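70 KDA protein (Xanthomonas sp., PDB 4B2N) cleaves rubber latex as a processive dioxygenase that carries two c-type hemes. Local coordinates at residues Ile120-Trp124 and Gln136-Tyr141. Sequence-based numbering, arbitrary orientation.
Sequences IFLQW and QVSKRY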
loop_
_atom_site.group_PDB
_atom_site.type_symbol
_atom_site.label_atom_id
_atom_site.label_comp_id
_atom_site.label_asym_id
_atom_site.label_seq_id
_atom_site.Cartn_x
_atom_site.Cartn_y
_atom_site.Cartn_z
ATOM N N ILE A 120 -11.281 -5.153 24.919
ATOM C CA ILE A 120 -10.817 -6.205 24.009
ATOM C C ILE A 120 -9.746 -7.102 24.642
ATOM O O ILE A 120 -9.460 -8.121 24.096
ATOM C CB ILE A 120 -10.202 -5.596 22.686
ATOM C CG1 ILE A 120 -10.237 -6.613 21.521
ATOM C CG2 ILE A 120 -8.844 -4.942 22.954
ATOM C CD1 ILE A 120 -10.297 -5.854 20.216
ATOM N N PHE A 121 -9.091 -6.722 25.723
ATOM C CA PHE A 121 -8.207 -7.695 26.439
ATOM C C PHE A 121 -9.017 -8.979 26.761
ATOM O O PHE A 121 -8.426 -10.040 26.922
ATOM C CB PHE A 121 -7.617 -7.112 27.755
ATOM C CG PHE A 121 -8.639 -6.590 28.705
ATOM C CD1 PHE A 121 -9.214 -7.443 29.664
ATOM C CD2 PHE A 121 -9.033 -5.226 28.651
ATOM C CE1 PHE A 121 -10.152 -6.938 30.532
ATOM C CE2 PHE A 121 -9.997 -4.728 29.505
ATOM C CZ PHE A 121 -10.582 -5.580 30.429
ATOM N N LEU A 122 -10.355 -8.874 26.943
ATOM C CA LEU A 122 -11.159 -10.102 27.192
ATOM C C LEU A 122 -10.939 -11.080 26.075
ATOM O O LEU A 122 -10.756 -12.276 26.334
ATOM C CB LEU A 122 -12.661 -9.845 27.350
ATOM C CG LEU A 122 -12.999 -9.045 28.596
ATOM C CD1 LEU A 122 -14.478 -8.650 28.553
ATOM C CD2 LEU A 122 -12.620 -9.836 29.876
ATOM N N GLN A 123 -10.930 -10.588 24.821
ATOM C CA GLN A 123 -10.727 -11.427 23.654
ATOM C C GLN A 123 -9.308 -11.952 23.548
ATOM O O GLN A 123 -9.018 -12.901 22.808
ATOM C CB GLN A 123 -11.093 -10.651 22.337
ATOM C CG GLN A 123 -12.629 -10.647 22.109
ATOM C CD GLN A 123 -13.378 -9.879 23.175
ATOM O OE1 GLN A 123 -12.990 -8.743 23.589
ATOM N NE2 GLN A 123 -14.450 -10.509 23.686
ATOM N N TRP A 124 -8.379 -11.317 24.245
ATOM C CA TRP A 124 -6.996 -11.872 24.261
ATOM C C TRP A 124 -6.902 -12.973 25.307
ATOM O O TRP A 124 -5.864 -13.600 25.432
ATOM C CB TRP A 124 -6.023 -10.825 24.740
ATOM C CG TRP A 124 -6.001 -9.520 23.985
ATOM C CD1 TRP A 124 -6.540 -9.247 22.731
ATOM C CD2 TRP A 124 -5.426 -8.281 24.442
ATOM N NE1 TRP A 124 -6.364 -7.959 22.390
ATOM C CE2 TRP A 124 -5.662 -7.308 23.368
ATOM C CE3 TRP A 124 -4.746 -7.885 25.584
ATOM C CZ2 TRP A 124 -5.224 -5.986 23.450
ATOM C CZ3 TRP A 124 -4.357 -6.531 25.691
ATOM C CH2 TRP A 124 -4.547 -5.618 24.627
ATOM N N GLN A 136 0.039 -2.968 25.004
ATOM C CA GLN A 136 -0.275 -4.288 24.490
ATOM C C GLN A 136 -1.096 -4.263 23.195
ATOM O O GLN A 136 -0.904 -5.125 22.321
ATOM C CB GLN A 136 -1.008 -5.141 25.572
ATOM C CG GLN A 136 -0.002 -5.531 26.675
ATOM C CD GLN A 136 -0.497 -6.706 27.506
ATOM O OE1 GLN A 136 -0.642 -6.625 28.749
ATOM N NE2 GLN A 136 -0.704 -7.811 26.835
ATOM N N VAL A 137 -1.988 -3.260 23.076
ATOM C CA VAL A 137 -2.710 -3.127 21.818
ATOM C C VAL A 137 -1.735 -2.970 20.657
ATOM O O VAL A 137 -1.885 -3.670 19.657
ATOM C CB VAL A 137 -3.734 -1.997 21.799
ATOM C CG1 VAL A 137 -4.364 -1.825 20.403
ATOM C CG2 VAL A 137 -4.786 -2.271 22.857
ATOM N N SER A 138 -0.791 -2.050 20.795
ATOM C CA SER A 138 0.249 -1.765 19.764
ATOM C C SER A 138 1.031 -3.006 19.494
ATOM O O SER A 138 1.274 -3.341 18.345
ATOM C CB SER A 138 1.211 -0.663 20.261
ATOM O OG SER A 138 0.625 0.605 19.870
ATOM N N LYS A 139 1.475 -3.663 20.558
ATOM C CA LYS A 139 2.306 -4.854 20.377
ATOM C C LYS A 139 1.561 -5.973 19.625
ATOM O O LYS A 139 2.058 -6.503 18.647
ATOM C CB LYS A 139 2.775 -5.394 21.732
ATOM C CG LYS A 139 3.965 -4.661 22.333
ATOM C CD LYS A 139 4.070 -5.110 23.802
ATOM C CE LYS A 139 5.248 -4.530 24.472
ATOM N NZ LYS A 139 5.328 -5.316 25.743
ATOM N N ARG A 140 0.337 -6.286 20.088
ATOM C CA ARG A 140 -0.438 -7.406 19.544
ATOM C C ARG A 140 -0.752 -7.178 18.077
ATOM O O ARG A 140 -0.643 -8.084 17.234
ATOM C CB ARG A 140 -1.775 -7.548 20.302
ATOM C CG ARG A 140 -2.576 -8.789 19.854
ATOM C CD ARG A 140 -3.762 -8.879 20.776
ATOM N NE ARG A 140 -4.682 -9.921 20.372
ATOM C CZ ARG A 140 -4.614 -11.173 20.826
ATOM N NH1 ARG A 140 -3.621 -11.497 21.676
ATOM N NH2 ARG A 140 -5.514 -12.080 20.434
ATOM N N TYR A 141 -1.105 -5.952 17.734
ATOM C CA TYR A 141 -1.664 -5.761 16.406
ATOM C C TYR A 141 -0.617 -5.236 15.429
ATOM O O TYR A 141 -0.938 -5.044 14.245
ATOM C CB TYR A 141 -2.872 -4.827 16.460
ATOM C CG TYR A 141 -4.015 -5.415 17.256
ATOM C CD1 TYR A 141 -4.531 -6.706 16.949
ATOM C CD2 TYR A 141 -4.574 -4.713 18.313
ATOM C CE1 TYR A 141 -5.551 -7.269 17.746
ATOM C CE2 TYR A 141 -5.598 -5.259 19.065
ATOM C CZ TYR A 141 -6.109 -6.494 18.765
ATOM O OH TYR A 141 -7.118 -6.968 19.601
HETATM O O HOH W 1 -4.307 -13.800 23.168
#
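W124 lays its indole against helix 133-141, and R140 and Y141 hold it there. R140 runs over one face of the ring. Its CD sits 3.5 Å from the centroid of the W124 five-membered ring, a CH-pi contact over the ring face. The R140 chain is extended, with CG anti to the backbone N (chi1 -175°), and this carries the guanidinium past the indole. Its plane lies 26° from that of the ring, with W124 CD1 against its face. I120 O and F121 CA lie over the rim of the opposite face.

At the edge, W124 NE1 donates to Y141 OH over 3.1 Å. The bond is nearly straight, at 167°, and the hydroxyl lies almost in the indole plane. I120 CD1 packs 3.4 Å from the same Y141 OH. Further round the rim, V137 CG2 meets W124 CZ2 at 3.8 Å, while Q136 CB approaches CZ3 obliquely. A water accepts from R140 NH1 and lies within hydrogen-bonding distance of W124 O, which also accepts from K549 NZ.

The contact pins the loop after helix 114-118 to helix 133-141. Y141 OH takes the indole N-H and is itself hydrogen-bonded to D224 of helix 218-226. The same carboxylate oxygen, D224 OD2, forms a salt bridge with R140 NE, which probably offsets the buried positive charge. D224 thus probably fixes the two groups that meet the indole, one over a face and one at its edge.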